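Long-range contacts in ornithine decarboxylase (Entamoeba histolytica, PDB 4AIB), which probably catalyses the pyridoxal-phosphate-dependent decarboxylation of L-ornithine to putrescine, an early step in polyamine synthesis, as a homodimer: residues A[46-51]-A[238-243]; A[92-97]-A[116-121]; A[202-207]-A[246-251]; A[217-222]-A[253-258]. All coordinates share one frame; numbering follows the deposited sequence.

Interaction 1 (A[46-51]-A[238-243]); sequences NMPTVR and TIEKTI
Met47 and Glu240 mark the closest backbone approach, with their CA atoms 6.4 Å apart where the turn between helix 33-46 and strand 50-55 passes helix 232-245. The tight part of the contact is apolar and buried. The thioether chain of Met47 turns at chi3 (83°), which delivers its terminal methyl to the branches of Ile239: CE lies 3.8 Å from Ile239 CG2 and 4.0 Å from Ile239 CD1, the two side chains meeting at a slant. Val50 and Ile243 extend this layer towards Phe254 of the barrel strand beneath, and Met47 also rests on Ile222.

The solvent side, in contrast, is polar: Glu240, partly exposed, meets the exposed Pro48 and Thr49. The Glu240 side chain leaves the helix with CG anti to the backbone N (chi1 -165°) and then bends at chi2, which brings its carboxylate across the turn. Thr49 OG1 donates to Glu240 OE2 at 2.6 Å, arriving on the syn side of the carboxylate and 24° out of its plane. The other oxygen, Glu240 OE1, sits 3.3 Å from Pro48 CD. Asn46 ND2 is hydrogen-bonded to Glu233 of helix 232-245. The chemistry is therefore divided: apolar packing joins helix to barrel on the inside, and a single hydroxyl-carboxylate bond links turn and helix on the partly exposed side.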
loop_
_atom_site.group_PDB
_atom_site.type_symbol
_atom_site.label_atom_id
_atom_site.label_comp_id
_atom_site.label_asym_id
_atom_site.label_seq_id
_atom_site.Cartn_x
_atom_site.Cartn_y
_atom_site.Cartn_z
ATOM N N ASN A 46 4.985 -20.014 -27.719
ATOM C CA ASN A 46 3.937 -19.274 -28.418
ATOM C C ASN A 46 4.385 -17.933 -28.997
ATOM O O ASN A 46 3.871 -17.498 -30.030
ATOM C CB ASN A 46 2.706 -19.112 -27.525
ATOM C CG ASN A 46 1.821 -20.344 -27.530
ATOM O OD1 ASN A 46 1.178 -20.656 -28.533
ATOM N ND2 ASN A 46 1.782 -21.049 -26.405
ATOM N N MET A 47 5.338 -17.286 -28.329
ATOM C CA MET A 47 5.936 -16.041 -28.821
ATOM C C MET A 47 7.455 -16.184 -28.967
ATOM O O MET A 47 8.208 -15.770 -28.080
ATOM C CB MET A 47 5.589 -14.864 -27.901
ATOM C CG MET A 47 4.119 -14.478 -27.909
ATOM S SD MET A 47 3.711 -13.142 -26.770
ATOM C CE MET A 47 4.163 -11.709 -27.744
ATOM N N PRO A 48 7.911 -16.784 -30.087
ATOM C CA PRO A 48 9.340 -17.020 -30.302
ATOM C C PRO A 48 10.136 -15.754 -30.625
ATOM O O PRO A 48 11.306 -15.659 -30.250
ATOM C CB PRO A 48 9.365 -17.978 -31.507
ATOM C CG PRO A 48 7.969 -18.485 -31.652
ATOM C CD PRO A 48 7.104 -17.361 -31.175
ATOM N N THR A 49 9.508 -14.797 -31.307
ATOM C CA THR A 49 10.203 -13.583 -31.751
ATOM C C THR A 49 10.190 -12.450 -30.717
ATOM O O THR A 49 10.894 -11.448 -30.881
ATOM C CB THR A 49 9.656 -13.063 -33.100
ATOM O OG1 THR A 49 8.244 -12.838 -32.998
ATOM C CG2 THR A 49 9.936 -14.061 -34.221
ATOM N N VAL A 50 9.399 -12.614 -29.659
ATOM C CA VAL A 50 9.311 -11.608 -28.598
ATOM C C VAL A 50 9.920 -12.131 -27.295
ATOM O O VAL A 50 9.374 -13.038 -26.660
ATOM C CB VAL A 50 7.857 -11.130 -28.365
ATOM C CG1 VAL A 50 7.816 -10.015 -27.330
ATOM C CG2 VAL A 50 7.228 -10.658 -29.669
ATOM N N ARG A 51 11.056 -11.550 -26.911
ATOM C CA ARG A 51 11.750 -11.920 -25.680
ATOM C C ARG A 51 11.113 -11.227 -24.473
ATOM O O ARG A 51 10.955 -10.002 -24.475
ATOM C CB ARG A 51 13.239 -11.568 -25.770
ATOM C CG ARG A 51 14.054 -12.016 -24.566
ATOM C CD ARG A 51 15.422 -11.357 -24.528
ATOM N NE ARG A 51 16.089 -11.590 -23.247
ATOM C CZ ARG A 51 17.327 -11.201 -22.952
ATOM N NH1 ARG A 51 18.062 -10.550 -23.846
ATOM N NH2 ARG A 51 17.833 -11.466 -21.755
ATOM N N THR A 238 -1.887 -14.116 -32.393
ATOM C CA THR A 238 -2.308 -12.885 -33.071
ATOM C C THR A 238 -1.198 -11.837 -33.105
ATOM O O THR A 238 -0.992 -11.185 -34.131
ATOM C CB THR A 238 -3.574 -12.262 -32.444
ATOM O OG1 THR A 238 -3.368 -12.056 -31.042
ATOM C CG2 THR A 238 -4.785 -13.160 -32.654
ATOM N N ILE A 239 -0.495 -11.678 -31.983
ATOM C CA ILE A 239 0.643 -10.760 -31.898
ATOM C C ILE A 239 1.757 -11.226 -32.837
ATOM O O ILE A 239 2.361 -10.417 -33.542
ATOM C CB ILE A 239 1.185 -10.632 -30.453
ATOM C CG1 ILE A 239 0.075 -10.191 -29.494
ATOM C CG2 ILE A 239 2.347 -9.645 -30.393
ATOM C CD1 ILE A 239 0.390 -10.432 -28.031
ATOM N N GLU A 240 1.999 -12.536 -32.847
ATOM C CA GLU A 240 3.015 -13.159 -33.695
ATOM C C GLU A 240 2.719 -12.978 -35.185
ATOM O O GLU A 240 3.634 -12.772 -35.985
ATOM C CB GLU A 240 3.134 -14.650 -33.360
ATOM C CG GLU A 240 4.382 -15.335 -33.895
ATOM C CD GLU A 240 5.663 -14.808 -33.273
ATOM O OE1 GLU A 240 5.671 -14.509 -32.059
ATOM O OE2 GLU A 240 6.667 -14.701 -34.007
ATOM N N LYS A 241 1.440 -13.062 -35.542
ATOM C CA LYS A 241 0.998 -12.909 -36.926
ATOM C C LYS A 241 1.051 -11.446 -37.365
ATOM O O LYS A 241 1.451 -11.146 -38.491
ATOM C CB LYS A 241 -0.414 -13.478 -37.097
ATOM C CG LYS A 241 -0.877 -13.637 -38.538
ATOM C CD LYS A 241 -2.100 -14.540 -38.617
ATOM C CE LYS A 241 -2.725 -14.526 -40.004
ATOM N NZ LYS A 241 -3.543 -13.303 -40.240
ATOM N N THR A 242 0.654 -10.543 -36.467
ATOM C CA THR A 242 0.666 -9.103 -36.743
ATOM C C THR A 242 2.096 -8.577 -36.912
ATOM O O THR A 242 2.346 -7.718 -37.760
ATOM C CB THR A 242 -0.082 -8.303 -35.653
ATOM O OG1 THR A 242 -1.339 -8.933 -35.372
ATOM C CG2 THR A 242 -0.341 -6.870 -36.107
ATOM N N ILE A 243 3.024 -9.106 -36.111
ATOM C CA ILE A 243 4.452 -8.776 -36.210
ATOM C C ILE A 243 4.995 -9.020 -37.624
ATOM O O ILE A 243 5.736 -8.192 -38.164
ATOM C CB ILE A 243 5.292 -9.555 -35.156
ATOM C CG1 ILE A 243 5.091 -8.982 -33.741
ATOM C CG2 ILE A 243 6.771 -9.604 -35.527
ATOM C CD1 ILE A 243 5.384 -7.502 -33.584
#

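Interaction 2 (A[92-97]-A[116-121]); sequences NPEDIT and INHTIV
Pro93 opens the contact with its ring, CB lying 4.2 Å from CD1 of Ile116. Glu94 starts off in the other direction, but its chain is bent at chi2 (-70°) and its carboxylate swings back towards 116-121. There OE1 lies 3.5 Å from His118 NE2, with the carboxylate and imidazole planes almost perpendicular (85°), while OE2 comes 4.0 Å from CB of Asn117. Ile96 meets Ile116 at about a right angle; Ile116 CD1 sits 3.9 Å from both CD1 and CG2 of Ile96, and helix 80-88 covers this apolar patch. Ile96 O lies at the edge of the His118 ring, near its plane, and accepts from a water, 2.9 Å from the water oxygen. That same water takes the N-H of Asn117, with N 2.7 Å away. Thr97 then brings its backbone up to the carbonyl of His118, just before Tyr98 makes a direct backbone bond with His118. Through that bond strands 96-98 and 118-121, the outermost of the parallel sheet, close the barrel expected for this family. The chemistry implies a seam bridged by one water, with apolar packing of Ile96 and Ile116 beside it and the imidazole ND1 hydrogen-bonded to Asp180.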
loop_
_atom_site.group_PDB
_atom_site.type_symbol
_atom_site.label_atom_id
_atom_site.label_comp_id
_atom_site.label_asym_id
_atom_site.label_seq_id
_atom_site.Cartn_x
_atom_site.Cartn_y
_atom_site.Cartn_z
ATOM N N ASN A 92 23.829 -9.121 -16.671
ATOM C CA ASN A 92 24.442 -8.050 -17.456
ATOM C C ASN A 92 23.493 -6.870 -17.680
ATOM O O ASN A 92 22.317 -7.078 -17.993
ATOM C CB ASN A 92 24.928 -8.601 -18.801
ATOM C CG ASN A 92 26.013 -7.745 -19.429
ATOM O OD1 ASN A 92 27.114 -7.618 -18.890
ATOM N ND2 ASN A 92 25.710 -7.159 -20.581
ATOM N N PRO A 93 24.002 -5.629 -17.525
ATOM C CA PRO A 93 23.193 -4.409 -17.655
ATOM C C PRO A 93 22.525 -4.211 -19.019
ATOM O O PRO A 93 21.604 -3.400 -19.128
ATOM C CB PRO A 93 24.206 -3.282 -17.397
ATOM C CG PRO A 93 25.544 -3.898 -17.618
ATOM C CD PRO A 93 25.389 -5.309 -17.145
ATOM N N GLU A 94 22.985 -4.936 -20.039
ATOM C CA GLU A 94 22.397 -4.861 -21.381
ATOM C C GLU A 94 21.008 -5.498 -21.442
ATOM O O GLU A 94 20.164 -5.088 -22.242
ATOM C CB GLU A 94 23.320 -5.506 -22.421
ATOM C CG GLU A 94 24.561 -4.690 -22.764
ATOM C CD GLU A 94 24.254 -3.426 -23.553
ATOM O OE1 GLU A 94 23.383 -3.465 -24.449
ATOM O OE2 GLU A 94 24.895 -2.388 -23.281
ATOM N N ASP A 95 20.782 -6.497 -20.593
ATOM C CA ASP A 95 19.488 -7.174 -20.506
ATOM C C ASP A 95 18.442 -6.325 -19.781
ATOM O O ASP A 95 17.245 -6.616 -19.844
ATOM C CB ASP A 95 19.638 -8.530 -19.807
ATOM C CG ASP A 95 20.549 -9.484 -20.564
ATOM O OD1 ASP A 95 20.452 -9.555 -21.808
ATOM O OD2 ASP A 95 21.358 -10.174 -19.906
ATOM N N ILE A 96 18.904 -5.278 -19.101
ATOM C CA ILE A 96 18.038 -4.396 -18.318
ATOM C C ILE A 96 17.516 -3.232 -19.162
ATOM O O ILE A 96 18.249 -2.655 -19.967
ATOM C CB ILE A 96 18.779 -3.848 -17.074
ATOM C CG1 ILE A 96 19.336 -4.998 -16.226
ATOM C CG2 ILE A 96 17.863 -2.960 -16.238
ATOM C CD1 ILE A 96 20.345 -4.572 -15.179
ATOM N N THR A 97 16.239 -2.903 -18.979
ATOM C CA THR A 97 15.660 -1.696 -19.569
ATOM C C THR A 97 15.044 -0.800 -18.484
ATOM O O THR A 97 14.097 -1.189 -17.800
ATOM C CB THR A 97 14.658 -2.006 -20.712
ATOM O OG1 THR A 97 13.959 -0.810 -21.081
ATOM C CG2 THR A 97 13.646 -3.080 -20.309
ATOM N N ILE A 116 23.741 1.018 -17.353
ATOM C CA ILE A 116 22.417 0.981 -17.980
ATOM C C ILE A 116 22.422 1.822 -19.255
ATOM O O ILE A 116 22.907 2.956 -19.261
ATOM C CB ILE A 116 21.304 1.451 -17.008
ATOM C CG1 ILE A 116 21.320 0.625 -15.710
ATOM C CG2 ILE A 116 19.931 1.416 -17.673
ATOM C CD1 ILE A 116 21.177 -0.877 -15.890
ATOM N N ASN A 117 21.880 1.250 -20.328
ATOM C CA ASN A 117 21.959 1.840 -21.661
ATOM C C ASN A 117 20.601 1.978 -22.364
ATOM O O ASN A 117 20.523 2.498 -23.481
ATOM C CB ASN A 117 22.921 1.014 -22.525
ATOM C CG ASN A 117 23.452 1.787 -23.717
ATOM O OD1 ASN A 117 23.972 2.894 -23.576
ATOM N ND2 ASN A 117 23.334 1.197 -24.901
ATOM N N HIS A 118 19.536 1.516 -21.712
ATOM C CA HIS A 118 18.200 1.552 -22.307
ATOM C C HIS A 118 17.167 2.128 -21.378
ATOM O O HIS A 118 17.001 1.659 -20.250
ATOM C CB HIS A 118 17.784 0.161 -22.783
ATOM C CG HIS A 118 18.785 -0.492 -23.712
ATOM N ND1 HIS A 118 19.130 0.045 -24.896
ATOM C CD2 HIS A 118 19.511 -1.675 -23.590
ATOM C CE1 HIS A 118 20.033 -0.748 -25.501
ATOM N NE2 HIS A 118 20.264 -1.801 -24.702
ATOM N N THR A 119 16.465 3.156 -21.852
ATOM C CA THR A 119 15.430 3.833 -21.065
ATOM C C THR A 119 14.255 4.311 -21.932
ATOM O O THR A 119 14.318 4.246 -23.160
ATOM C CB THR A 119 16.011 5.006 -20.240
ATOM O OG1 THR A 119 15.010 5.505 -19.345
ATOM C CG2 THR A 119 16.492 6.135 -21.147
ATOM N N ILE A 120 13.193 4.787 -21.284
ATOM C CA ILE A 120 11.972 5.212 -21.977
ATOM C C ILE A 120 11.641 6.686 -21.708
ATOM O O ILE A 120 11.941 7.214 -20.633
ATOM C CB ILE A 120 10.772 4.297 -21.620
ATOM C CG1 ILE A 120 11.088 2.839 -21.982
ATOM C CG2 ILE A 120 9.499 4.749 -22.330
ATOM C CD1 ILE A 120 10.108 1.820 -21.439
ATOM N N VAL A 121 11.031 7.337 -22.701
ATOM C CA VAL A 121 10.664 8.753 -22.638
ATOM C C VAL A 121 9.265 8.987 -23.218
ATOM O O VAL A 121 8.890 8.369 -24.216
ATOM C CB VAL A 121 11.694 9.617 -23.404
ATOM C CG1 VAL A 121 11.111 10.965 -23.800
ATOM C CG2 VAL A 121 12.954 9.807 -22.578
HETATM O O HOH W 1 20.581 -1.049 -20.576
#

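Interaction 3 (A[202-207]-A[246-251]); sequences KARNTV and LEFPER
The Phe248 ring carries the aliphatic part of Arg204 on one face: CD stands 3.5 Å from the ring centroid, almost on the ring normal, a CH-pi contact. At the edge of the same ring, near its plane, lies CG2 of Val207, 4.0 Å from Phe248 CE2. The guanidinium of Arg204 has Pro249 CD over one face, 3.6 Å above its plane and displaced towards the rim, with Phe248 CA on that same face; the carbonyl of Leu246 meets the edge of the group. The guanidinium plane is inclined 32° to the phenyl ring and its cation-pi distance is long, so the methylene CD carries the meeting with the ring, and any cation-pi attraction is weak.

Two carbonyls receive the arginine. NE donates to Leu246 O at 2.9 Å, with the acceptor close to the guanidinium plane but the donor standing well above the plane of the carbonyl. Glu247 O takes weak bonds from both NE and NH2, each 3.0 Å long. The bend at chi2 (70°) turns the Arg204 chain along the loop, past Leu246, whose CB is 3.9 Å from Arg204 CG. One helical turn on, Val207 CG1 meets Pro249 CG, 4.0 Å away. Phe248 continues inward, its ring edge-to-face with Phe254, while Arg251 pairs with Glu211 further along helix 194-212.

Just past the end of helix 232-245, where Glu247 has positive phi, an arginine from the neighbouring helix binds the carbonyls; a positive charge would probably be favourable there. The contact involves the alpha-beta loop leading into strand 253-256 of the alpha/beta barrel, away from the predicted cofactor lysine.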
loop_
_atom_site.group_PDB
_atom_site.type_symbol
_atom_site.label_atom_id
_atom_site.label_comp_id
_atom_site.label_asym_id
_atom_site.label_seq_id
_atom_site.Cartn_x
_atom_site.Cartn_y
_atom_site.Cartn_z
ATOM N N LYS A 202 0.266 1.280 -35.041
ATOM C CA LYS A 202 0.652 2.639 -34.666
ATOM C C LYS A 202 2.161 2.733 -34.422
ATOM O O LYS A 202 2.782 3.754 -34.727
ATOM C CB LYS A 202 -0.124 3.077 -33.419
ATOM C CG LYS A 202 0.013 4.546 -33.049
ATOM C CD LYS A 202 -0.880 4.888 -31.867
ATOM C CE LYS A 202 -0.501 6.226 -31.255
ATOM N NZ LYS A 202 -1.452 6.634 -30.184
ATOM N N ALA A 203 2.737 1.662 -33.877
ATOM C CA ALA A 203 4.177 1.582 -33.637
ATOM C C ALA A 203 4.959 1.425 -34.939
ATOM O O ALA A 203 6.043 1.989 -35.085
ATOM C CB ALA A 203 4.499 0.442 -32.680
ATOM N N ARG A 204 4.401 0.658 -35.876
ATOM C CA ARG A 204 5.016 0.444 -37.189
ATOM C C ARG A 204 5.127 1.753 -37.972
ATOM O O ARG A 204 6.119 1.990 -38.667
ATOM C CB ARG A 204 4.228 -0.606 -37.987
ATOM C CG ARG A 204 4.801 -0.949 -39.358
ATOM C CD ARG A 204 6.105 -1.729 -39.264
ATOM N NE ARG A 204 6.832 -1.735 -40.532
ATOM C CZ ARG A 204 7.756 -0.840 -40.877
ATOM N NH1 ARG A 204 8.080 0.146 -40.050
ATOM N NH2 ARG A 204 8.358 -0.932 -42.055
ATOM N N ASN A 205 4.106 2.598 -37.843
ATOM C CA ASN A 205 4.101 3.922 -38.461
ATOM C C ASN A 205 5.105 4.871 -37.808
ATOM O O ASN A 205 5.662 5.747 -38.473
ATOM C CB ASN A 205 2.696 4.529 -38.421
ATOM C CG ASN A 205 1.684 3.721 -39.214
ATOM O OD1 ASN A 205 1.949 3.301 -40.342
ATOM N ND2 ASN A 205 0.512 3.506 -38.628
ATOM N N THR A 206 5.329 4.687 -36.508
ATOM C CA THR A 206 6.296 5.485 -35.755
ATOM C C THR A 206 7.731 5.136 -36.158
ATOM O O THR A 206 8.609 6.001 -36.155
ATOM C CB THR A 206 6.107 5.316 -34.229
ATOM O OG1 THR A 206 4.720 5.456 -33.897
ATOM C CG2 THR A 206 6.906 6.363 -33.456
ATOM N N VAL A 207 7.956 3.871 -36.515
ATOM C CA VAL A 207 9.264 3.401 -36.983
ATOM C C VAL A 207 9.646 4.075 -38.303
ATOM O O VAL A 207 10.737 4.637 -38.422
ATOM C CB VAL A 207 9.308 1.859 -37.126
ATOM C CG1 VAL A 207 10.598 1.404 -37.797
ATOM C CG2 VAL A 207 9.165 1.192 -35.767
ATOM N N LEU A 246 3.048 -6.569 -40.560
ATOM C CA LEU A 246 3.429 -5.157 -40.580
ATOM C C LEU A 246 4.775 -4.927 -41.269
ATOM O O LEU A 246 5.084 -3.806 -41.679
ATOM C CB LEU A 246 3.437 -4.574 -39.163
ATOM C CG LEU A 246 2.073 -4.344 -38.503
ATOM C CD1 LEU A 246 2.232 -4.152 -37.003
ATOM C CD2 LEU A 246 1.340 -3.161 -39.124
ATOM N N GLU A 247 5.557 -6.001 -41.396
ATOM C CA GLU A 247 6.869 -5.980 -42.053
ATOM C C GLU A 247 7.814 -4.942 -41.451
ATOM O O GLU A 247 8.125 -3.922 -42.073
ATOM C CB GLU A 247 6.734 -5.799 -43.574
ATOM C CG GLU A 247 6.159 -7.007 -44.299
ATOM C CD GLU A 247 6.141 -6.848 -45.811
ATOM O OE1 GLU A 247 6.691 -5.851 -46.327
ATOM O OE2 GLU A 247 5.572 -7.729 -46.490
ATOM N N PHE A 248 8.251 -5.212 -40.225
ATOM C CA PHE A 248 9.237 -4.383 -39.540
ATOM C C PHE A 248 10.616 -4.571 -40.175
ATOM O O PHE A 248 10.901 -5.643 -40.716
ATOM C CB PHE A 248 9.286 -4.744 -38.053
ATOM C CG PHE A 248 8.162 -4.158 -37.246
ATOM C CD1 PHE A 248 6.951 -4.831 -37.119
ATOM C CD2 PHE A 248 8.317 -2.933 -36.604
ATOM C CE1 PHE A 248 5.914 -4.292 -36.371
ATOM C CE2 PHE A 248 7.284 -2.388 -35.855
ATOM C CZ PHE A 248 6.081 -3.068 -35.739
ATOM N N PRO A 249 11.472 -3.529 -40.120
ATOM C CA PRO A 249 12.842 -3.615 -40.637
ATOM C C PRO A 249 13.608 -4.843 -40.136
ATOM O O PRO A 249 13.389 -5.305 -39.013
ATOM C CB PRO A 249 13.489 -2.334 -40.113
ATOM C CG PRO A 249 12.364 -1.361 -40.058
ATOM C CD PRO A 249 11.143 -2.156 -39.683
ATOM N N GLU A 250 14.505 -5.351 -40.976
ATOM C CA GLU A 250 15.240 -6.589 -40.706
ATOM C C GLU A 250 16.001 -6.568 -39.375
ATOM O O GLU A 250 16.129 -7.597 -38.715
ATOM C CB GLU A 250 16.192 -6.895 -41.868
ATOM C CG GLU A 250 16.478 -8.374 -42.091
ATOM C CD GLU A 250 17.664 -8.881 -41.287
ATOM O OE1 GLU A 250 18.736 -8.236 -41.321
ATOM O OE2 GLU A 250 17.525 -9.934 -40.628
ATOM N N ARG A 251 16.478 -5.388 -38.984
ATOM C CA ARG A 251 17.269 -5.213 -37.761
ATOM C C ARG A 251 16.452 -5.188 -36.462
ATOM O O ARG A 251 17.015 -5.367 -35.379
ATOM C CB ARG A 251 18.127 -3.943 -37.853
ATOM C CG ARG A 251 17.388 -2.722 -38.381
ATOM C CD ARG A 251 18.008 -1.422 -37.889
ATOM N NE ARG A 251 17.570 -0.271 -38.681
ATOM C CZ ARG A 251 16.398 0.347 -38.545
ATOM N NH1 ARG A 251 15.514 -0.065 -37.646
ATOM N NH2 ARG A 251 16.104 1.382 -39.320
#

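Interaction 4 (A[217-222]-A[253-258]); sequences PYLIDI and RFIAEP
Strands 219-221 and 253-256 run parallel, bridged at Leu219-Arg253, Ile220-Phe254 and Asp221-Ile255, their axes 4.8 Å apart at closest approach and inclined at 24°. Four backbone bonds join the segments: Arg253 N to Tyr218 O, Ile220 N to Arg253 O, Ile255 N to Ile220 O, and Ile222 N to Ile255 O, the last three each 3.0 Å long.

On the face of Ile220 and Phe254 the two side chains lie alongside, pointing the same way, and Ile220 CB is 3.5 Å from Phe254 CD1. Helix 194-212 covers this layer through Val207, and Phe248 packs on it too. Next to it, Ile222 CG1 rests 3.7 Å from Ala256 CB. These strands and the intervening helix 232-245 form one beta-alpha-beta unit of the alpha/beta barrel that binds pyridoxal phosphate in this family, the helix passing over the outer face.

The opposite face, with Leu219, Asp221 and Ile255, turns into the barrel. Leu219 crosses Ile255 at about a right angle, CD1 lying 3.9 Å from Ile255 CG1. Asp221, with CG anti to the backbone N (chi1 -161°), crosses Ile255 at a slant and offers OD1 to the N-H of Gly223. The carboxylates of Asp221 and Glu257 lie close without a hydrogen bond between them, their planes 83° apart. The Glu257 side chain lies about 9 Å from that of Lys57, the predicted attachment point of pyridoxal phosphate, which is not attached in this structure.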
loop_
_atom_site.group_PDB
_atom_site.type_symbol
_atom_site.label_atom_id
_atom_site.label_comp_id
_atom_site.label_asym_id
_atom_site.label_seq_id
_atom_site.Cartn_x
_atom_site.Cartn_y
_atom_site.Cartn_z
ATOM N N PRO A 217 15.632 2.759 -35.471
ATOM C CA PRO A 217 14.976 2.144 -34.319
ATOM C C PRO A 217 14.915 0.625 -34.455
ATOM O O PRO A 217 14.281 0.112 -35.378
ATOM C CB PRO A 217 13.560 2.746 -34.350
ATOM C CG PRO A 217 13.523 3.694 -35.511
ATOM C CD PRO A 217 14.646 3.301 -36.417
ATOM N N TYR A 218 15.565 -0.080 -33.533
ATOM C CA TYR A 218 15.691 -1.535 -33.619
ATOM C C TYR A 218 14.929 -2.287 -32.521
ATOM O O TYR A 218 14.967 -3.517 -32.467
ATOM C CB TYR A 218 17.173 -1.938 -33.611
ATOM C CG TYR A 218 17.843 -1.850 -32.253
ATOM C CD1 TYR A 218 18.306 -0.631 -31.757
ATOM C CD2 TYR A 218 18.015 -2.990 -31.466
ATOM C CE1 TYR A 218 18.917 -0.550 -30.514
ATOM C CE2 TYR A 218 18.623 -2.917 -30.223
ATOM C CZ TYR A 218 19.073 -1.696 -29.753
ATOM O OH TYR A 218 19.678 -1.624 -28.520
ATOM N N LEU A 219 14.240 -1.553 -31.652
ATOM C CA LEU A 219 13.582 -2.172 -30.505
ATOM C C LEU A 219 12.118 -1.762 -30.370
ATOM O O LEU A 219 11.793 -0.576 -30.353
ATOM C CB LEU A 219 14.354 -1.860 -29.217
ATOM C CG LEU A 219 14.090 -2.704 -27.964
ATOM C CD1 LEU A 219 14.465 -4.164 -28.178
ATOM C CD2 LEU A 219 14.853 -2.130 -26.781
ATOM N N ILE A 220 11.244 -2.762 -30.284
ATOM C CA ILE A 220 9.821 -2.536 -30.051
ATOM C C ILE A 220 9.401 -3.231 -28.757
ATOM O O ILE A 220 9.446 -4.462 -28.654
ATOM C CB ILE A 220 8.950 -3.016 -31.241
ATOM C CG1 ILE A 220 9.345 -2.308 -32.551
ATOM C CG2 ILE A 220 7.461 -2.851 -30.946
ATOM C CD1 ILE A 220 9.177 -0.800 -32.558
ATOM N N ASP A 221 9.016 -2.426 -27.769
ATOM C CA ASP A 221 8.542 -2.933 -26.486
ATOM C C ASP A 221 7.018 -2.895 -26.457
ATOM O O ASP A 221 6.411 -1.827 -26.336
ATOM C CB ASP A 221 9.128 -2.114 -25.329
ATOM C CG ASP A 221 9.055 -2.840 -23.991
ATOM O OD1 ASP A 221 8.087 -3.594 -23.751
ATOM O OD2 ASP A 221 9.975 -2.644 -23.167
ATOM N N ILE A 222 6.407 -4.072 -26.568
ATOM C CA ILE A 222 4.947 -4.184 -26.611
ATOM C C ILE A 222 4.298 -4.034 -25.231
ATOM O O ILE A 222 3.067 -4.022 -25.111
ATOM C CB ILE A 222 4.479 -5.482 -27.314
ATOM C CG1 ILE A 222 5.013 -6.725 -26.592
ATOM C CG2 ILE A 222 4.903 -5.471 -28.778
ATOM C CD1 ILE A 222 4.319 -8.013 -26.983
ATOM N N ARG A 253 14.169 -5.821 -33.225
ATOM C CA ARG A 253 13.935 -6.881 -32.247
ATOM C C ARG A 253 12.759 -6.522 -31.340
ATOM O O ARG A 253 12.459 -5.342 -31.134
ATOM C CB ARG A 253 15.197 -7.144 -31.414
ATOM C CG ARG A 253 16.417 -7.577 -32.219
ATOM C CD ARG A 253 16.246 -8.965 -32.823
ATOM N NE ARG A 253 17.302 -9.279 -33.785
ATOM C CZ ARG A 253 17.227 -9.053 -35.096
ATOM N NH1 ARG A 253 16.141 -8.507 -35.629
ATOM N NH2 ARG A 253 18.246 -9.378 -35.880
ATOM N N PHE A 254 12.101 -7.542 -30.798
ATOM C CA PHE A 254 10.876 -7.339 -30.027
ATOM C C PHE A 254 10.984 -7.838 -28.591
ATOM O O PHE A 254 11.360 -8.986 -28.343
ATOM C CB PHE A 254 9.685 -7.995 -30.733
ATOM C CG PHE A 254 9.459 -7.496 -32.132
ATOM C CD1 PHE A 254 8.720 -6.340 -32.362
ATOM C CD2 PHE A 254 9.986 -8.177 -33.224
ATOM C CE1 PHE A 254 8.515 -5.871 -33.649
ATOM C CE2 PHE A 254 9.783 -7.716 -34.516
ATOM C CZ PHE A 254 9.045 -6.562 -34.729
ATOM N N ILE A 255 10.659 -6.958 -27.649
ATOM C CA ILE A 255 10.618 -7.318 -26.233
ATOM C C ILE A 255 9.250 -7.007 -25.626
ATOM O O ILE A 255 8.483 -6.213 -26.176
ATOM C CB ILE A 255 11.743 -6.640 -25.411
ATOM C CG1 ILE A 255 11.724 -5.115 -25.591
ATOM C CG2 ILE A 255 13.101 -7.232 -25.775
ATOM C CD1 ILE A 255 12.533 -4.356 -24.559
ATOM N N ALA A 256 8.952 -7.657 -24.503
ATOM C CA ALA A 256 7.712 -7.428 -23.767
ATOM C C ALA A 256 8.017 -7.178 -22.292
ATOM O O ALA A 256 9.135 -7.426 -21.839
ATOM C CB ALA A 256 6.776 -8.614 -23.925
ATOM N N GLU A 257 7.021 -6.694 -21.552
ATOM C CA GLU A 257 7.176 -6.427 -20.120
ATOM C C GLU A 257 6.159 -7.199 -19.262
ATOM O O GLU A 257 5.377 -6.585 -18.528
ATOM C CB GLU A 257 7.070 -4.920 -19.840
ATOM C CG GLU A 257 8.160 -4.060 -20.467
ATOM C CD GLU A 257 7.894 -2.568 -20.321
ATOM O OE1 GLU A 257 6.811 -2.191 -19.820
ATOM O OE2 GLU A 257 8.768 -1.762 -20.709
ATOM N N PRO A 258 6.173 -8.548 -19.331
ATOM C CA PRO A 258 5.166 -9.289 -18.578
ATOM C C PRO A 258 5.531 -9.434 -17.100
ATOM O O PRO A 258 6.597 -9.958 -16.766
ATOM C CB PRO A 258 5.136 -10.654 -19.274
ATOM C CG PRO A 258 6.451 -10.783 -19.974
ATOM C CD PRO A 258 7.151 -9.453 -19.965
#

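Overall arrangement
All four interactions belong to one parallel alpha/beta barrel. Interaction 4 joins strands 219-221 and 253-256; interaction 1 lies about 11 Å from it between centres, sharing the sheet, since Arg51 on strand 50-55 pairs with Phe254 and Ala256. Interaction 3, also about 11 Å from interaction 4, packs helix 194-212 on the loop leading into strand 253-256. Interaction 2 sits across the barrel, about 12 Å from interaction 4 between centres, and meets it where His118 touches Tyr218. Along the chain, interaction 2 falls between the two halves of interaction 1, whereas interactions 1, 3 and 4 interleave. Interactions 2 and 4 approach the predicted cofactor lysine; 1 and 3 pack outer helices and loops.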